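Takeout-like protein 1 (Epiphyas postvittana, PDB 3E8W) probably binds and carries hydrophobic ligands, holding a long ubiquinone-8 molecule in an extended internal tunnel. Local coordinates at residues A[3-8]-A[17-22]; A[158-163]-A[173-178]. One frame throughout, in Å; residues are numbered along the deposited sequence.

How the contacts relate
Contact 1 (3-8 with 17-22) and contact 2 (158-163 with 173-178) lie on opposite sides of the chain's centre, with contact centres 41 Å apart and nearest atoms about 26 Å apart. They follow one another along the chain: the first is closed by the N-terminal loop and helix 13-29, the second by the end of strand 155-160 and helix 168-180. Both belong to the one JHBP-type fold, and its curled antiparallel β-sheet spans the distance between them. What they share is ubiquinone-8, whose quinone head reaches contact 1 and whose polyprenyl tail ends at contact 2, consistent with the two contacts marking the head and tail ends of one long ligand tunnel.

Contact 1 (A[3-8]-A[17-22]). With UQ8 (Ubiquinone-8), chain B.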
ATOM      1  N   LEU A   3     -21.058   2.909   1.826  1.00 40.64           N
ATOM      2  CA  LEU A   3     -20.182   2.419   0.764  1.00 40.54           C
ATOM      3  C   LEU A   3     -21.021   1.587  -0.219  1.00 40.76           C
ATOM      4  O   LEU A   3     -21.868   0.783   0.211  1.00 40.92           O
ATOM      5  CB  LEU A   3     -19.099   1.530   1.375  1.00 40.60           C
ATOM      6  CG  LEU A   3     -17.679   1.613   0.827  1.00 40.25           C
ATOM      7  CD1 LEU A   3     -17.005   2.863   1.339  1.00 40.71           C
ATOM      8  CD2 LEU A   3     -16.901   0.389   1.244  1.00 39.61           C
ATOM      9  N   PRO A   4     -20.768   1.738  -1.538  1.00 40.69           N
ATOM     10  CA  PRO A   4     -21.587   0.982  -2.486  1.00 40.28           C
ATOM     11  C   PRO A   4     -21.014  -0.428  -2.626  1.00 40.05           C
ATOM     12  O   PRO A   4     -19.995  -0.625  -3.309  1.00 40.20           O
ATOM     13  CB  PRO A   4     -21.472   1.795  -3.793  1.00 40.36           C
ATOM     14  CG  PRO A   4     -20.142   2.490  -3.704  1.00 40.68           C
ATOM     15  CD  PRO A   4     -19.722   2.525  -2.227  1.00 40.79           C
ATOM     16  N   VAL A   5     -21.645  -1.385  -1.948  1.00 39.39           N
ATOM     17  CA  VAL A   5     -21.192  -2.769  -1.974  1.00 39.06           C
ATOM     18  C   VAL A   5     -22.392  -3.740  -2.010  1.00 38.87           C
ATOM     19  O   VAL A   5     -23.305  -3.677  -1.162  1.00 38.62           O
ATOM     20  CB  VAL A   5     -20.221  -3.085  -0.789  1.00 38.96           C
ATOM     21  CG1 VAL A   5     -20.433  -2.127   0.387  1.00 38.93           C
ATOM     22  CG2 VAL A   5     -20.370  -4.526  -0.347  1.00 38.70           C
ATOM     23  N   GLU A   6     -22.384  -4.624  -3.013  1.00 38.23           N
ATOM     24  CA  GLU A   6     -23.373  -5.703  -3.101  1.00 37.65           C
ATOM     25  C   GLU A   6     -23.033  -6.772  -2.056  1.00 36.65           C
ATOM     26  O   GLU A   6     -21.847  -7.047  -1.799  1.00 36.24           O
ATOM     27  CB  GLU A   6     -23.412  -6.301  -4.514  1.00 37.87           C
ATOM     28  CG  GLU A   6     -23.953  -5.336  -5.591  1.00 38.84           C
ATOM     29  CD  GLU A   6     -23.577  -5.777  -7.007  1.00 39.45           C
ATOM     30  OE1 GLU A   6     -23.610  -6.997  -7.274  1.00 41.89           O
ATOM     31  OE2 GLU A   6     -23.239  -4.914  -7.853  1.00 42.61           O
ATOM     32  N   LYS A   7     -24.071  -7.346  -1.439  1.00 35.28           N
ATOM     33  CA  LYS A   7     -23.878  -8.278  -0.315  1.00 34.23           C
ATOM     34  C   LYS A   7     -23.570  -9.711  -0.778  1.00 32.62           C
ATOM     35  O   LYS A   7     -24.350 -10.327  -1.496  1.00 32.56           O
ATOM     36  CB  LYS A   7     -25.080  -8.230   0.643  1.00 34.30           C
ATOM     37  CG  LYS A   7     -25.112  -6.951   1.493  1.00 34.82           C
ATOM     38  CD  LYS A   7     -26.534  -6.510   1.878  1.00 35.52           C
ATOM     39  CE  LYS A   7     -27.239  -7.489   2.823  1.00 35.86           C
ATOM     40  NZ  LYS A   7     -28.556  -6.953   3.283  1.00 34.58           N
ATOM     41  N   CYS A   8     -22.420 -10.227  -0.358  1.00 30.89           N
ATOM     42  CA  CYS A   8     -21.993 -11.568  -0.726  1.00 29.84           C
ATOM     43  C   CYS A   8     -22.120 -12.496   0.437  1.00 28.37           C
ATOM     44  O   CYS A   8     -22.095 -12.068   1.584  1.00 28.59           O
ATOM     45  CB  CYS A   8     -20.520 -11.568  -1.096  1.00 29.07           C
ATOM     46  SG  CYS A   8     -20.106 -10.589  -2.523  1.00 26.60           S
ATOM     47  N   THR A  17     -14.718 -10.837  -4.729  1.00 13.63           N
ATOM     48  CA  THR A  17     -13.711 -10.172  -5.546  1.00 13.83           C
ATOM     49  C   THR A  17     -14.315  -8.979  -6.265  1.00 14.18           C
ATOM     50  O   THR A  17     -13.644  -7.967  -6.407  1.00 14.11           O
ATOM     51  CB  THR A  17     -13.061 -11.136  -6.538  1.00 13.45           C
ATOM     52  OG1 THR A  17     -12.462 -12.203  -5.803  1.00  9.02           O
ATOM     53  CG2 THR A  17     -12.012 -10.415  -7.426  1.00 12.30           C
ATOM     54  N   SER A  18     -15.582  -9.120  -6.674  1.00 15.08           N
ATOM     55  CA  SER A  18     -16.379  -8.058  -7.305  1.00 15.86           C
ATOM     56  C   SER A  18     -16.817  -6.966  -6.327  1.00 16.34           C
ATOM     57  O   SER A  18     -16.806  -5.793  -6.677  1.00 16.56           O
ATOM     58  CB  SER A  18     -17.634  -8.649  -7.946  1.00 16.13           C
ATOM     59  OG  SER A  18     -18.282  -7.700  -8.788  1.00 17.85           O
ATOM     60  N   ALA A  19     -17.222  -7.353  -5.118  1.00 16.85           N
ATOM     61  CA  ALA A  19     -17.651  -6.391  -4.080  1.00 17.00           C
ATOM     62  C   ALA A  19     -16.487  -5.486  -3.684  1.00 17.59           C
ATOM     63  O   ALA A  19     -16.635  -4.264  -3.650  1.00 17.32           O
ATOM     64  CB  ALA A  19     -18.194  -7.119  -2.847  1.00 16.50           C
ATOM     65  N   PHE A  20     -15.336  -6.100  -3.398  1.00 17.84           N
ATOM     66  CA  PHE A  20     -14.111  -5.362  -3.116  1.00 18.33           C
ATOM     67  C   PHE A  20     -13.753  -4.407  -4.248  1.00 18.36           C
ATOM     68  O   PHE A  20     -13.308  -3.298  -4.011  1.00 18.55           O
ATOM     69  CB  PHE A  20     -12.927  -6.315  -2.891  1.00 19.00           C
ATOM     70  CG  PHE A  20     -12.795  -6.818  -1.480  1.00 19.40           C
ATOM     71  CD1 PHE A  20     -13.887  -7.371  -0.808  1.00 20.53           C
ATOM     72  CD2 PHE A  20     -11.573  -6.758  -0.829  1.00 20.53           C
ATOM     73  CE1 PHE A  20     -13.762  -7.827   0.486  1.00 20.03           C
ATOM     74  CE2 PHE A  20     -11.440  -7.239   0.467  1.00 20.52           C
ATOM     75  CZ  PHE A  20     -12.531  -7.773   1.124  1.00 20.31           C
ATOM     76  N   GLN A  21     -13.941  -4.861  -5.475  1.00 18.57           N
ATOM     77  CA  GLN A  21     -13.654  -4.060  -6.642  1.00 18.96           C
ATOM     78  C   GLN A  21     -14.566  -2.831  -6.764  1.00 19.41           C
ATOM     79  O   GLN A  21     -14.098  -1.784  -7.190  1.00 20.21           O
ATOM     80  CB  GLN A  21     -13.760  -4.934  -7.887  1.00 18.35           C
ATOM     81  CG  GLN A  21     -13.342  -4.263  -9.165  1.00 17.73           C
ATOM     82  CD  GLN A  21     -11.857  -4.026  -9.221  1.00 16.32           C
ATOM     83  OE1 GLN A  21     -11.096  -4.922  -9.590  1.00 15.76           O
ATOM     84  NE2 GLN A  21     -11.436  -2.819  -8.866  1.00 12.07           N
ATOM     85  N   GLN A  22     -15.848  -2.968  -6.415  1.00 20.00           N
ATOM     86  CA  GLN A  22     -16.817  -1.846  -6.444  1.00 21.08           C
ATOM     87  C   GLN A  22     -16.715  -0.869  -5.276  1.00 20.87           C
ATOM     88  O   GLN A  22     -16.894   0.343  -5.429  1.00 21.49           O
ATOM     89  CB  GLN A  22     -18.234  -2.381  -6.412  1.00 21.08           C
ATOM     90  CG  GLN A  22     -18.709  -2.981  -7.702  1.00 23.22           C
ATOM     91  CD  GLN A  22     -20.236  -3.052  -7.767  1.00 24.67           C
ATOM     92  OE1 GLN A  22     -20.952  -2.671  -6.809  1.00 30.46           O
ATOM     93  NE2 GLN A  22     -20.750  -3.539  -8.901  1.00 29.64           N
TER
HETATM   94  C45 UQ8 B 221      15.988   6.865  -3.277  1.00 43.71           C
HETATM   95  C44 UQ8 B 221      17.190   5.906  -3.221  1.00 43.67           C
HETATM   96  C46 UQ8 B 221      18.394   6.502  -3.970  1.00 43.40           C
HETATM   97  C43 UQ8 B 221      16.863   4.489  -3.731  1.00 42.40           C
HETATM   98  C42 UQ8 B 221      15.349   4.241  -3.756  1.00 41.80           C
HETATM   99  C41 UQ8 B 221      14.856   3.929  -2.359  1.00 39.03           C
HETATM  100  C39 UQ8 B 221      13.434   3.427  -2.358  1.00 37.14           C
HETATM  101  C40 UQ8 B 221      12.394   4.341  -1.711  1.00 35.71           C
HETATM  102  C38 UQ8 B 221      13.112   2.182  -2.914  1.00 36.85           C
HETATM  103  C37 UQ8 B 221      11.839   1.587  -2.955  1.00 37.63           C
HETATM  104  C36 UQ8 B 221      11.515   0.928  -4.310  1.00 37.76           C
HETATM  105  C34 UQ8 B 221      10.210   0.089  -4.334  1.00 37.11           C
HETATM  106  C35 UQ8 B 221      10.144  -0.975  -5.216  1.00 36.22           C
HETATM  107  C33 UQ8 B 221       9.093   0.357  -3.543  1.00 37.57           C
HETATM  108  C32 UQ8 B 221       7.912  -0.402  -3.549  1.00 38.28           C
HETATM  109  C31 UQ8 B 221       6.717   0.324  -2.902  1.00 38.99           C
HETATM  110  C29 UQ8 B 221       5.497  -0.589  -2.703  1.00 39.76           C
HETATM  111  C30 UQ8 B 221       5.724  -2.105  -2.688  1.00 40.40           C
HETATM  112  C28 UQ8 B 221       4.212  -0.041  -2.525  1.00 39.74           C
HETATM  113  C27 UQ8 B 221       2.992  -0.709  -2.330  1.00 40.45           C
HETATM  114  C26 UQ8 B 221       2.046  -0.047  -1.286  1.00 41.20           C
HETATM  115  C24 UQ8 B 221       0.627  -0.656  -1.303  1.00 41.72           C
HETATM  116  C25 UQ8 B 221      -0.179  -0.530  -2.590  1.00 43.58           C
HETATM  117  C23 UQ8 B 221       0.073  -1.307  -0.182  1.00 41.91           C
HETATM  118  C22 UQ8 B 221      -1.197  -1.901  -0.050  1.00 40.58           C
HETATM  119  C21 UQ8 B 221      -1.616  -2.085   1.424  1.00 39.54           C
HETATM  120  C19 UQ8 B 221      -2.981  -2.789   1.659  1.00 40.53           C
HETATM  121  C20 UQ8 B 221      -3.462  -2.695   3.125  1.00 39.49           C
HETATM  122  C18 UQ8 B 221      -4.063  -2.211   0.744  1.00 41.07           C
HETATM  123  C17 UQ8 B 221      -5.402  -2.930   0.896  1.00 42.91           C
HETATM  124  C16 UQ8 B 221      -6.416  -2.310  -0.064  1.00 45.97           C
HETATM  125  C14 UQ8 B 221      -7.750  -3.045  -0.024  1.00 47.68           C
HETATM  126  C15 UQ8 B 221      -7.848  -4.498  -0.488  1.00 46.51           C
HETATM  127  C13 UQ8 B 221      -8.858  -2.351   0.441  1.00 49.71           C
HETATM  128  C12 UQ8 B 221     -10.169  -2.806   0.562  1.00 51.01           C
HETATM  129  C11 UQ8 B 221     -11.136  -1.620   0.459  1.00 53.76           C
HETATM  130  C9  UQ8 B 221     -12.599  -2.050   0.330  1.00 56.44           C
HETATM  131  C10 UQ8 B 221     -12.720  -3.328  -0.502  1.00 56.71           C
HETATM  132  C8  UQ8 B 221     -13.250  -2.188   1.717  1.00 59.08           C
HETATM  133  C7  UQ8 B 221     -13.115  -3.607   2.296  1.00 63.22           C
HETATM  134  C6  UQ8 B 221     -14.407  -4.458   2.259  1.00 64.12           C
HETATM  135  C1  UQ8 B 221     -15.512  -4.131   1.461  1.00 64.51           C
HETATM  136  C1M UQ8 B 221     -15.515  -3.002   0.659  1.00 64.70           C
HETATM  137  C2  UQ8 B 221     -16.655  -4.918   1.446  1.00 64.48           C
HETATM  138  O2  UQ8 B 221     -17.602  -4.591   0.735  1.00 64.84           O
HETATM  139  C3  UQ8 B 221     -16.739  -6.065   2.225  1.00 64.86           C
HETATM  140  O3  UQ8 B 221     -17.866  -6.837   2.194  1.00 65.48           O
HETATM  141  C3M UQ8 B 221     -17.806  -7.684   1.028  1.00 66.33           C
HETATM  142  C4  UQ8 B 221     -15.665  -6.425   3.031  1.00 64.32           C
HETATM  143  O4  UQ8 B 221     -15.751  -7.554   3.792  1.00 64.20           O
HETATM  144  C4M UQ8 B 221     -16.789  -7.451   4.787  1.00 64.53           C
HETATM  145  C5  UQ8 B 221     -14.515  -5.627   3.040  1.00 64.42           C
HETATM  146  O5  UQ8 B 221     -13.574  -5.963   3.756  1.00 64.76           O
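Glu6 and Gln22 meet where the N-terminal loop passes over helix 13-29, and Gln22 can be traced outward from its backbone. Gln22 CB lies 4.0 Å from Pro4 O, a van der Waals approach to the loop backbone. With CG anti to the carbonyl carbon (chi1 -75°) and the chain extended beyond it, the amide is carried out to the Glu6 carboxylate. There Gln22 NE2 gives Glu6 OE2 a hydrogen bond of 3.0 Å, but the N-H...O angle of 129° makes it weak. The carboxylate and amide planes stand 77° apart, and Gln22 OE1 also lies near Glu6 OE2, a pairing of two acceptors that contributes no bond. This polar link is on the exposed margin of the contact.

Deeper in, the touching is apolar and converges on Ala19. Ala19 CB points toward the loop and packs against Val5 CG2 at 4.2 Å and against Cys8 SG at 4.0 Å, with the backbone oxygen of Glu6 close by. Val5 CA and Ala19 CA are 5.5 Å apart, consistent with the small alanine side chain.

The same two segments border the head of ubiquinone-8. The Val5 methyl CG2 borders quinone O2, while Ala19 CB faces methoxy carbon C3M of ubiquinone-8 at 3.9 Å. Phe20 lays one ring face against the ligand, with ubiquinone-8 C6 3.8 Å above the Phe20 ring plane and displaced toward the rim. These neighbours identify the site as the head-group end of the tunnel.

The disulfide from Cys8 to Cys15 ties the loop to the start of helix 13-29, Leu3 reaches Ala23 and Phe27 farther along it, and Thr17 and Gln21 hydrogen-bond to the backbone of strand 54-77.

Contact 2 (A[158-163]-A[173-178]); sequences FGLTNL and TMLTFL. With UQ8 (Ubiquinone-8), chain B.
Buried apolar packing joins the end of strand 155-160 and the loop after it to helix 168-180, at one end of the elongated molecule; Phe158, Leu160 and Leu163 meet Met174, Leu175 and Leu178. Strand 158-160 and helix 173-178 run nearly antiparallel, 155° between their directions, with axes approaching to 8.4 Å; no hydrogen bond crosses between the segments.

Phe158 and Leu178 cross at about a right angle. Leu178 CB makes an off-centre CH-pi contact with the Phe158 ring, 4.1 Å from its centroid and 30° off the normal, while Leu178 CD1 turns to Leu160 CD1 at 3.5 Å. Leu175 slips in beside them: Leu175 CD2 lies 3.6 Å from Phe158 O and also packs on Leu160 CB. At the far end of the contact, Leu163 CD1 touches both Met174 CG, 3.8 Å away, and Leu175 CG, 3.9 Å away. Met174 holds CG anti to its own backbone N (chi1 175°), which sets that carbon against Leu163 CD1.

In the elongated JHBP-type fold, where a curled antiparallel sheet wraps a long helix, this packing lines the tail end of the ligand tunnel. The Leu160 methyls CD1 and CD2 border the terminal methyls C46 and C45 of ubiquinone-8, and Phe158 borders the chain obliquely at C42. Putting an alanine in place of Phe158 would probably leave Leu178 CB without its aromatic partner and open a gap beside the prenyl tail. Phe158 also touches Trp182 and Val185 of helix 182-211 and Leu116 of strand 113-133, while Met174 reaches Leu106 and Ile108 of strand 106-111.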
ATOM      1  N   PHE A 158      12.946   5.412 -11.296  1.00 16.11           N
ATOM      2  CA  PHE A 158      13.463   6.241 -10.216  1.00 15.12           C
ATOM      3  C   PHE A 158      13.746   7.661 -10.692  1.00 14.93           C
ATOM      4  O   PHE A 158      14.529   7.892 -11.626  1.00 15.23           O
ATOM      5  CB  PHE A 158      14.719   5.594  -9.630  1.00 13.74           C
ATOM      6  CG  PHE A 158      14.465   4.213  -9.074  1.00 13.05           C
ATOM      7  CD1 PHE A 158      14.263   4.020  -7.728  1.00 11.84           C
ATOM      8  CD2 PHE A 158      14.386   3.103  -9.918  1.00 11.64           C
ATOM      9  CE1 PHE A 158      14.008   2.735  -7.224  1.00 12.64           C
ATOM     10  CE2 PHE A 158      14.127   1.836  -9.407  1.00 10.80           C
ATOM     11  CZ  PHE A 158      13.944   1.660  -8.067  1.00 10.32           C
ATOM     12  N   GLY A 159      13.067   8.607 -10.054  1.00 14.31           N
ATOM     13  CA  GLY A 159      13.292  10.009 -10.292  1.00 13.52           C
ATOM     14  C   GLY A 159      13.691  10.620  -8.989  1.00 12.81           C
ATOM     15  O   GLY A 159      12.881  10.700  -8.092  1.00 13.07           O
ATOM     16  N   LEU A 160      14.947  11.051  -8.891  1.00 12.65           N
ATOM     17  CA  LEU A 160      15.485  11.610  -7.669  1.00 11.96           C
ATOM     18  C   LEU A 160      16.168  12.906  -8.017  1.00 11.75           C
ATOM     19  O   LEU A 160      17.141  12.907  -8.759  1.00 12.62           O
ATOM     20  CB  LEU A 160      16.491  10.643  -7.028  1.00 11.72           C
ATOM     21  CG  LEU A 160      15.976   9.305  -6.460  1.00 11.86           C
ATOM     22  CD1 LEU A 160      17.101   8.283  -6.238  1.00  9.56           C
ATOM     23  CD2 LEU A 160      15.183   9.502  -5.164  1.00 11.91           C
ATOM     24  N   THR A 161      15.696  14.015  -7.455  1.00 11.56           N
ATOM     25  CA  THR A 161      16.308  15.321  -7.745  1.00 10.95           C
ATOM     26  C   THR A 161      17.368  15.692  -6.717  1.00 10.59           C
ATOM     27  O   THR A 161      17.326  15.257  -5.562  1.00 10.55           O
ATOM     28  CB  THR A 161      15.257  16.474  -7.852  1.00 10.71           C
ATOM     29  OG1 THR A 161      14.781  16.839  -6.553  1.00  9.91           O
ATOM     30  CG2 THR A 161      14.092  16.052  -8.760  1.00 10.09           C
ATOM     31  N   ASN A 162      18.310  16.519  -7.159  1.00 10.03           N
ATOM     32  CA  ASN A 162      19.415  16.978  -6.324  1.00 10.05           C
ATOM     33  C   ASN A 162      20.210  15.851  -5.676  1.00  9.87           C
ATOM     34  O   ASN A 162      20.583  15.921  -4.492  1.00  9.98           O
ATOM     35  CB  ASN A 162      18.948  17.966  -5.247  1.00  9.60           C
ATOM     36  CG  ASN A 162      20.115  18.731  -4.634  1.00  8.67           C
ATOM     37  OD1 ASN A 162      21.038  19.078  -5.336  1.00  7.32           O
ATOM     38  ND2 ASN A 162      20.082  18.969  -3.335  1.00  4.68           N
ATOM     39  N   LEU A 163      20.468  14.810  -6.453  1.00  9.63           N
ATOM     40  CA  LEU A 163      21.499  13.869  -6.089  1.00  9.22           C
ATOM     41  C   LEU A 163      22.849  14.586  -6.236  1.00  9.52           C
ATOM     42  O   LEU A 163      23.008  15.483  -7.064  1.00  9.09           O
ATOM     43  CB  LEU A 163      21.442  12.608  -6.960  1.00  8.75           C
ATOM     44  CG  LEU A 163      20.249  11.663  -6.778  1.00  7.68           C
ATOM     45  CD1 LEU A 163      20.212  10.690  -7.942  1.00  6.55           C
ATOM     46  CD2 LEU A 163      20.252  10.899  -5.454  1.00  5.44           C
ATOM     47  N   THR A 173      24.652   8.977 -13.917  1.00  8.20           N
ATOM     48  CA  THR A 173      25.144   7.624 -13.632  1.00  8.64           C
ATOM     49  C   THR A 173      24.271   6.865 -12.605  1.00  9.06           C
ATOM     50  O   THR A 173      23.989   5.678 -12.780  1.00  8.90           O
ATOM     51  CB  THR A 173      26.604   7.643 -13.109  1.00  9.14           C
ATOM     52  OG1 THR A 173      27.450   8.338 -14.042  1.00  8.08           O
ATOM     53  CG2 THR A 173      27.143   6.192 -12.864  1.00  7.89           C
ATOM     54  N   MET A 174      23.838   7.547 -11.549  1.00  9.38           N
ATOM     55  CA  MET A 174      23.063   6.895 -10.470  1.00  9.79           C
ATOM     56  C   MET A 174      21.683   6.512 -10.947  1.00 10.21           C
ATOM     57  O   MET A 174      21.213   5.434 -10.675  1.00 10.31           O
ATOM     58  CB  MET A 174      22.908   7.832  -9.263  1.00  9.70           C
ATOM     59  CG  MET A 174      22.024   7.299  -8.119  1.00  9.39           C
ATOM     60  SD  MET A 174      22.667   5.721  -7.480  1.00  7.81           S
ATOM     61  CE  MET A 174      24.155   6.351  -6.674  1.00  2.28           C
ATOM     62  N   LEU A 175      21.034   7.436 -11.644  1.00 10.97           N
ATOM     63  CA  LEU A 175      19.680   7.248 -12.099  1.00 11.03           C
ATOM     64  C   LEU A 175      19.627   6.134 -13.129  1.00 11.23           C
ATOM     65  O   LEU A 175      18.802   5.221 -13.022  1.00 11.85           O
ATOM     66  CB  LEU A 175      19.096   8.578 -12.607  1.00 10.74           C
ATOM     67  CG  LEU A 175      18.792   9.532 -11.426  1.00 10.11           C
ATOM     68  CD1 LEU A 175      18.319  10.919 -11.877  1.00  6.96           C
ATOM     69  CD2 LEU A 175      17.769   8.915 -10.490  1.00  7.65           C
ATOM     70  N   THR A 176      20.532   6.168 -14.093  1.00 11.38           N
ATOM     71  CA  THR A 176      20.698   5.025 -15.009  1.00 11.63           C
ATOM     72  C   THR A 176      20.870   3.718 -14.225  1.00 11.68           C
ATOM     73  O   THR A 176      20.230   2.725 -14.532  1.00 12.13           O
ATOM     74  CB  THR A 176      21.907   5.207 -15.941  1.00 11.62           C
ATOM     75  OG1 THR A 176      21.839   6.494 -16.591  1.00 11.85           O
ATOM     76  CG2 THR A 176      21.935   4.109 -16.982  1.00 11.43           C
ATOM     77  N   PHE A 177      21.711   3.751 -13.193  1.00 12.26           N
ATOM     78  CA  PHE A 177      22.017   2.589 -12.372  1.00 12.22           C
ATOM     79  C   PHE A 177      20.790   2.023 -11.689  1.00 12.25           C
ATOM     80  O   PHE A 177      20.580   0.828 -11.731  1.00 13.01           O
ATOM     81  CB  PHE A 177      23.087   2.939 -11.336  1.00 13.28           C
ATOM     82  CG  PHE A 177      23.451   1.795 -10.432  1.00 13.17           C
ATOM     83  CD1 PHE A 177      24.169   0.712 -10.917  1.00 15.07           C
ATOM     84  CD2 PHE A 177      23.087   1.805  -9.090  1.00 13.91           C
ATOM     85  CE1 PHE A 177      24.509  -0.377 -10.075  1.00 14.81           C
ATOM     86  CE2 PHE A 177      23.425   0.742  -8.248  1.00 14.64           C
ATOM     87  CZ  PHE A 177      24.141  -0.356  -8.747  1.00 14.37           C
ATOM     88  N   LEU A 178      19.969   2.877 -11.090  1.00 11.90           N
ATOM     89  CA  LEU A 178      18.748   2.443 -10.429  1.00 11.88           C
ATOM     90  C   LEU A 178      17.737   1.813 -11.390  1.00 12.39           C
ATOM     91  O   LEU A 178      17.142   0.765 -11.094  1.00 12.70           O
ATOM     92  CB  LEU A 178      18.088   3.618  -9.707  1.00 11.59           C
ATOM     93  CG  LEU A 178      18.867   4.174  -8.503  1.00 10.60           C
ATOM     94  CD1 LEU A 178      18.109   5.357  -7.950  1.00  9.49           C
ATOM     95  CD2 LEU A 178      19.123   3.120  -7.423  1.00  6.73           C
TER
HETATM   96  C45 UQ8 B 221      15.988   6.865  -3.277  1.00 43.71           C
HETATM   97  C44 UQ8 B 221      17.190   5.906  -3.221  1.00 43.67           C
HETATM   98  C46 UQ8 B 221      18.394   6.502  -3.970  1.00 43.40           C
HETATM   99  C43 UQ8 B 221      16.863   4.489  -3.731  1.00 42.40           C
HETATM  100  C42 UQ8 B 221      15.349   4.241  -3.756  1.00 41.80           C
HETATM  101  C41 UQ8 B 221      14.856   3.929  -2.359  1.00 39.03           C
HETATM  102  C39 UQ8 B 221      13.434   3.427  -2.358  1.00 37.14           C
HETATM  103  C40 UQ8 B 221      12.394   4.341  -1.711  1.00 35.71           C
HETATM  104  C38 UQ8 B 221      13.112   2.182  -2.914  1.00 36.85           C
HETATM  105  C37 UQ8 B 221      11.839   1.587  -2.955  1.00 37.63           C
HETATM  106  C36 UQ8 B 221      11.515   0.928  -4.310  1.00 37.76           C
HETATM  107  C34 UQ8 B 221      10.210   0.089  -4.334  1.00 37.11           C
HETATM  108  C35 UQ8 B 221      10.144  -0.975  -5.216  1.00 36.22           C
HETATM  109  C33 UQ8 B 221       9.093   0.357  -3.543  1.00 37.57           C
HETATM  110  C32 UQ8 B 221       7.912  -0.402  -3.549  1.00 38.28           C
HETATM  111  C31 UQ8 B 221       6.717   0.324  -2.902  1.00 38.99           C
HETATM  112  C29 UQ8 B 221       5.497  -0.589  -2.703  1.00 39.76           C
HETATM  113  C30 UQ8 B 221       5.724  -2.105  -2.688  1.00 40.40           C
HETATM  114  C28 UQ8 B 221       4.212  -0.041  -2.525  1.00 39.74           C
HETATM  115  C27 UQ8 B 221       2.992  -0.709  -2.330  1.00 40.45           C
HETATM  116  C26 UQ8 B 221       2.046  -0.047  -1.286  1.00 41.20           C
HETATM  117  C24 UQ8 B 221       0.627  -0.656  -1.303  1.00 41.72           C
HETATM  118  C25 UQ8 B 221      -0.179  -0.530  -2.590  1.00 43.58           C
HETATM  119  C23 UQ8 B 221       0.073  -1.307  -0.182  1.00 41.91           C
HETATM  120  C22 UQ8 B 221      -1.197  -1.901  -0.050  1.00 40.58           C
HETATM  121  C21 UQ8 B 221      -1.616  -2.085   1.424  1.00 39.54           C
HETATM  122  C19 UQ8 B 221      -2.981  -2.789   1.659  1.00 40.53           C
HETATM  123  C20 UQ8 B 221      -3.462  -2.695   3.125  1.00 39.49           C
HETATM  124  C18 UQ8 B 221      -4.063  -2.211   0.744  1.00 41.07           C
HETATM  125  C17 UQ8 B 221      -5.402  -2.930   0.896  1.00 42.91           C
HETATM  126  C16 UQ8 B 221      -6.416  -2.310  -0.064  1.00 45.97           C
HETATM  127  C14 UQ8 B 221      -7.750  -3.045  -0.024  1.00 47.68           C
HETATM  128  C15 UQ8 B 221      -7.848  -4.498  -0.488  1.00 46.51           C
HETATM  129  C13 UQ8 B 221      -8.858  -2.351   0.441  1.00 49.71           C
HETATM  130  C12 UQ8 B 221     -10.169  -2.806   0.562  1.00 51.01           C
HETATM  131  C11 UQ8 B 221     -11.136  -1.620   0.459  1.00 53.76           C
HETATM  132  C9  UQ8 B 221     -12.599  -2.050   0.330  1.00 56.44           C
HETATM  133  C10 UQ8 B 221     -12.720  -3.328  -0.502  1.00 56.71           C
HETATM  134  C8  UQ8 B 221     -13.250  -2.188   1.717  1.00 59.08           C
HETATM  135  C7  UQ8 B 221     -13.115  -3.607   2.296  1.00 63.22           C
HETATM  136  C6  UQ8 B 221     -14.407  -4.458   2.259  1.00 64.12           C
HETATM  137  C1  UQ8 B 221     -15.512  -4.131   1.461  1.00 64.51           C
HETATM  138  C1M UQ8 B 221     -15.515  -3.002   0.659  1.00 64.70           C
HETATM  139  C2  UQ8 B 221     -16.655  -4.918   1.446  1.00 64.48           C
HETATM  140  O2  UQ8 B 221     -17.602  -4.591   0.735  1.00 64.84           O
HETATM  141  C3  UQ8 B 221     -16.739  -6.065   2.225  1.00 64.86           C
HETATM  142  O3  UQ8 B 221     -17.866  -6.837   2.194  1.00 65.48           O
HETATM  143  C3M UQ8 B 221     -17.806  -7.684   1.028  1.00 66.33           C
HETATM  144  C4  UQ8 B 221     -15.665  -6.425   3.031  1.00 64.32           C
HETATM  145  O4  UQ8 B 221     -15.751  -7.554   3.792  1.00 64.20           O
HETATM  146  C4M UQ8 B 221     -16.789  -7.451   4.787  1.00 64.53           C
HETATM  147  C5  UQ8 B 221     -14.515  -5.627   3.040  1.00 64.42           C
HETATM  148  O5  UQ8 B 221     -13.574  -5.963   3.756  1.00 64.76           O